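Local structure of probable outer membrane protein (3DWO) at residues A[108-113]-A[148-153]. The protein probably carries long-chain fatty acids or other hydrophobic compounds across the outer membrane, as a channel of the FadL family. Sequence-based numbering, arbitrary orientation.
Sequences DRFAFG and GSLSFK. With C8E ((hydroxyethyloxy)tri(ethyloxy)octane), chain H.
With CG of Phe110 anti to its carbonyl carbon (chi1 -73°) and CG of Phe152 anti to its backbone N (chi1 177°), the two rings converge from paired strands. CD2 of Phe152 sits over one face of the Phe110 ring, off-centre toward the rim and 3.3 Å from Phe110 CZ; the planes meet obliquely at 48°. Arg109 bends at chi2 and chi3, which lays its guanidinium beside the Phe152 ring, nearly perpendicular to it; Lys153 O lies over the centre of one guanidinium face, 3.3 Å from Arg109 CZ. Leu150 brings CD1 to the edge of the Phe112 ring, 4.0 Å from Phe112 CD1, and its CB lies 4.1 Å from C7 of the octyl chain of a bound C8E detergent, consistent with a lipid-facing outer surface on these neighbouring antiparallel strands of the FadL-type beta-barrel wall. Ala111, Ser149 and Ser151 point to the other face, toward the N-terminal region, which in FadL channels forms a plug inside the barrel: Ser149 OG is hydrogen-bonded to Ala30 O, and Ser151 packs on Met37. A water 2.7 Å from Ser151 OG also donates to Arg109 O, which accepts Lys153 N in the carbonyl plane, on a lone pair. Gly113 and Ser149 exchange two backbone hydrogen bonds, Ser149 N to Gly113 O being 2.7 Å.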
ATOM      1  N   ASP A 108     -11.458  35.356   5.606  1.00 52.73           N
ATOM      2  CA  ASP A 108     -12.779  34.782   5.810  1.00 53.69           C
ATOM      3  C   ASP A 108     -13.161  34.063   4.525  1.00 52.57           C
ATOM      4  O   ASP A 108     -14.308  33.667   4.331  1.00 53.88           O
ATOM      5  CB  ASP A 108     -13.809  35.868   6.123  1.00 55.88           C
ATOM      6  CG  ASP A 108     -15.132  35.291   6.606  1.00 58.64           C
ATOM      7  OD1 ASP A 108     -15.159  34.708   7.714  1.00 60.03           O
ATOM      8  OD2 ASP A 108     -16.142  35.411   5.877  1.00 59.54           O
ATOM      9  N   ARG A 109     -12.178  33.889   3.649  1.00 51.17           N
ATOM     10  CA  ARG A 109     -12.406  33.225   2.375  1.00 50.15           C
ATOM     11  C   ARG A 109     -11.320  32.193   2.083  1.00 47.33           C
ATOM     12  O   ARG A 109     -11.523  31.276   1.291  1.00 47.23           O
ATOM     13  CB  ARG A 109     -12.431  34.268   1.257  1.00 51.87           C
ATOM     14  CG  ARG A 109     -13.398  35.411   1.512  1.00 54.65           C
ATOM     15  CD  ARG A 109     -14.800  35.083   1.034  1.00 56.24           C
ATOM     16  NE  ARG A 109     -14.882  35.124  -0.422  1.00 58.49           N
ATOM     17  CZ  ARG A 109     -16.005  34.983  -1.118  1.00 59.68           C
ATOM     18  NH1 ARG A 109     -17.160  34.788  -0.493  1.00 60.05           N
ATOM     19  NH2 ARG A 109     -15.974  35.042  -2.443  1.00 60.20           N
ATOM     20  N   PHE A 110     -10.173  32.342   2.738  1.00 44.92           N
ATOM     21  CA  PHE A 110      -9.040  31.453   2.517  1.00 42.09           C
ATOM     22  C   PHE A 110      -8.482  30.766   3.758  1.00 41.27           C
ATOM     23  O   PHE A 110      -8.434  31.346   4.847  1.00 38.83           O
ATOM     24  CB  PHE A 110      -7.905  32.231   1.853  1.00 40.35           C
ATOM     25  CG  PHE A 110      -8.147  32.555   0.409  1.00 39.18           C
ATOM     26  CD1 PHE A 110      -7.960  31.590  -0.573  1.00 38.66           C
ATOM     27  CD2 PHE A 110      -8.527  33.836   0.024  1.00 39.23           C
ATOM     28  CE1 PHE A 110      -8.143  31.898  -1.920  1.00 39.62           C
ATOM     29  CE2 PHE A 110      -8.714  34.156  -1.321  1.00 39.36           C
ATOM     30  CZ  PHE A 110      -8.520  33.184  -2.294  1.00 39.43           C
ATOM     31  N   ALA A 111      -8.046  29.523   3.565  1.00 40.32           N
ATOM     32  CA  ALA A 111      -7.450  28.716   4.624  1.00 38.85           C
ATOM     33  C   ALA A 111      -6.253  27.993   4.025  1.00 38.64           C
ATOM     34  O   ALA A 111      -6.239  27.685   2.834  1.00 39.07           O
ATOM     35  CB  ALA A 111      -8.456  27.711   5.159  1.00 38.22           C
ATOM     36  N   PHE A 112      -5.253  27.720   4.854  1.00 38.59           N
ATOM     37  CA  PHE A 112      -4.040  27.048   4.407  1.00 37.32           C
ATOM     38  C   PHE A 112      -3.888  25.704   5.112  1.00 36.48           C
ATOM     39  O   PHE A 112      -4.134  25.598   6.311  1.00 36.06           O
ATOM     40  CB  PHE A 112      -2.834  27.931   4.714  1.00 39.64           C
ATOM     41  CG  PHE A 112      -1.528  27.355   4.265  1.00 42.74           C
ATOM     42  CD1 PHE A 112      -1.281  27.127   2.910  1.00 45.19           C
ATOM     43  CD2 PHE A 112      -0.527  27.071   5.189  1.00 43.34           C
ATOM     44  CE1 PHE A 112      -0.050  26.627   2.479  1.00 45.41           C
ATOM     45  CE2 PHE A 112       0.707  26.574   4.772  1.00 45.13           C
ATOM     46  CZ  PHE A 112       0.946  26.352   3.411  1.00 45.46           C
ATOM     47  N   GLY A 113      -3.471  24.684   4.366  1.00 34.36           N
ATOM     48  CA  GLY A 113      -3.306  23.364   4.948  1.00 33.72           C
ATOM     49  C   GLY A 113      -1.942  22.739   4.706  1.00 33.11           C
ATOM     50  O   GLY A 113      -1.387  22.820   3.608  1.00 33.28           O
ATOM     51  N   GLY A 148       0.716  20.676   0.871  1.00 31.99           N
ATOM     52  CA  GLY A 148       0.373  22.075   1.039  1.00 31.22           C
ATOM     53  C   GLY A 148      -0.936  22.274   0.290  1.00 32.52           C
ATOM     54  O   GLY A 148      -1.043  21.888  -0.878  1.00 32.58           O
ATOM     55  N   SER A 149      -1.942  22.851   0.940  1.00 30.84           N
ATOM     56  CA  SER A 149      -3.219  23.050   0.265  1.00 31.11           C
ATOM     57  C   SER A 149      -3.867  24.382   0.589  1.00 31.97           C
ATOM     58  O   SER A 149      -3.503  25.059   1.553  1.00 31.21           O
ATOM     59  CB  SER A 149      -4.191  21.918   0.605  1.00 30.35           C
ATOM     60  OG  SER A 149      -4.493  21.913   1.989  1.00 32.51           O
ATOM     61  N   LEU A 150      -4.853  24.738  -0.224  1.00 32.57           N
ATOM     62  CA  LEU A 150      -5.555  25.996  -0.065  1.00 33.43           C
ATOM     63  C   LEU A 150      -7.047  25.785  -0.294  1.00 33.16           C
ATOM     64  O   LEU A 150      -7.437  25.013  -1.168  1.00 32.37           O
ATOM     65  CB  LEU A 150      -5.015  26.992  -1.090  1.00 33.85           C
ATOM     66  CG  LEU A 150      -4.979  28.473  -0.734  1.00 36.97           C
ATOM     67  CD1 LEU A 150      -4.090  28.684   0.494  1.00 35.63           C
ATOM     68  CD2 LEU A 150      -4.445  29.260  -1.929  1.00 36.52           C
ATOM     69  N   SER A 151      -7.878  26.465   0.490  1.00 33.34           N
ATOM     70  CA  SER A 151      -9.322  26.353   0.316  1.00 35.60           C
ATOM     71  C   SER A 151      -9.912  27.733   0.060  1.00 37.22           C
ATOM     72  O   SER A 151      -9.420  28.737   0.577  1.00 37.17           O
ATOM     73  CB  SER A 151      -9.980  25.740   1.552  1.00 34.48           C
ATOM     74  OG  SER A 151      -9.923  26.628   2.647  1.00 33.68           O
ATOM     75  N   PHE A 152     -10.961  27.778  -0.751  1.00 38.96           N
ATOM     76  CA  PHE A 152     -11.627  29.033  -1.070  1.00 41.09           C
ATOM     77  C   PHE A 152     -13.132  28.900  -0.882  1.00 41.09           C
ATOM     78  O   PHE A 152     -13.775  28.073  -1.526  1.00 40.38           O
ATOM     79  CB  PHE A 152     -11.318  29.449  -2.510  1.00 41.08           C
ATOM     80  CG  PHE A 152     -12.034  30.697  -2.945  1.00 43.64           C
ATOM     81  CD1 PHE A 152     -13.124  30.626  -3.805  1.00 44.02           C
ATOM     82  CD2 PHE A 152     -11.622  31.946  -2.487  1.00 44.26           C
ATOM     83  CE1 PHE A 152     -13.797  31.785  -4.205  1.00 45.16           C
ATOM     84  CE2 PHE A 152     -12.285  33.110  -2.879  1.00 45.18           C
ATOM     85  CZ  PHE A 152     -13.374  33.030  -3.738  1.00 44.42           C
ATOM     86  N   LYS A 153     -13.686  29.713   0.009  1.00 42.07           N
ATOM     87  CA  LYS A 153     -15.116  29.682   0.265  1.00 44.00           C
ATOM     88  C   LYS A 153     -15.872  30.518  -0.767  1.00 45.79           C
ATOM     89  O   LYS A 153     -15.659  31.724  -0.880  1.00 47.09           O
ATOM     90  CB  LYS A 153     -15.409  30.192   1.679  1.00 43.59           C
ATOM     91  CG  LYS A 153     -16.874  30.090   2.065  1.00 44.24           C
ATOM     92  CD  LYS A 153     -17.067  29.906   3.564  1.00 43.74           C
ATOM     93  CE  LYS A 153     -16.593  31.110   4.353  1.00 43.78           C
ATOM     94  NZ  LYS A 153     -16.818  30.916   5.814  1.00 44.30           N
TER
HETATM   95  C2  C8E H 458      -2.563  23.440  -8.333  1.00 63.96           C
HETATM   96  C3  C8E H 458      -2.680  23.076  -6.923  1.00 63.93           C
HETATM   97  C4  C8E H 458      -2.833  24.310  -6.178  1.00 64.22           C
HETATM   98  C5  C8E H 458      -2.101  24.189  -4.897  1.00 63.43           C
HETATM   99  C6  C8E H 458      -1.861  25.508  -4.345  1.00 63.05           C
HETATM  100  C7  C8E H 458      -1.799  25.174  -2.934  1.00 63.06           C
HETATM  101  C8  C8E H 458      -0.528  25.678  -2.383  1.00 63.03           C
HETATM  102  O9  C8E H 458       0.282  25.034  -1.423  1.00 64.76           O
HETATM  103  O   HOH W   1     -11.450  28.837   2.877  1.00 32.55           O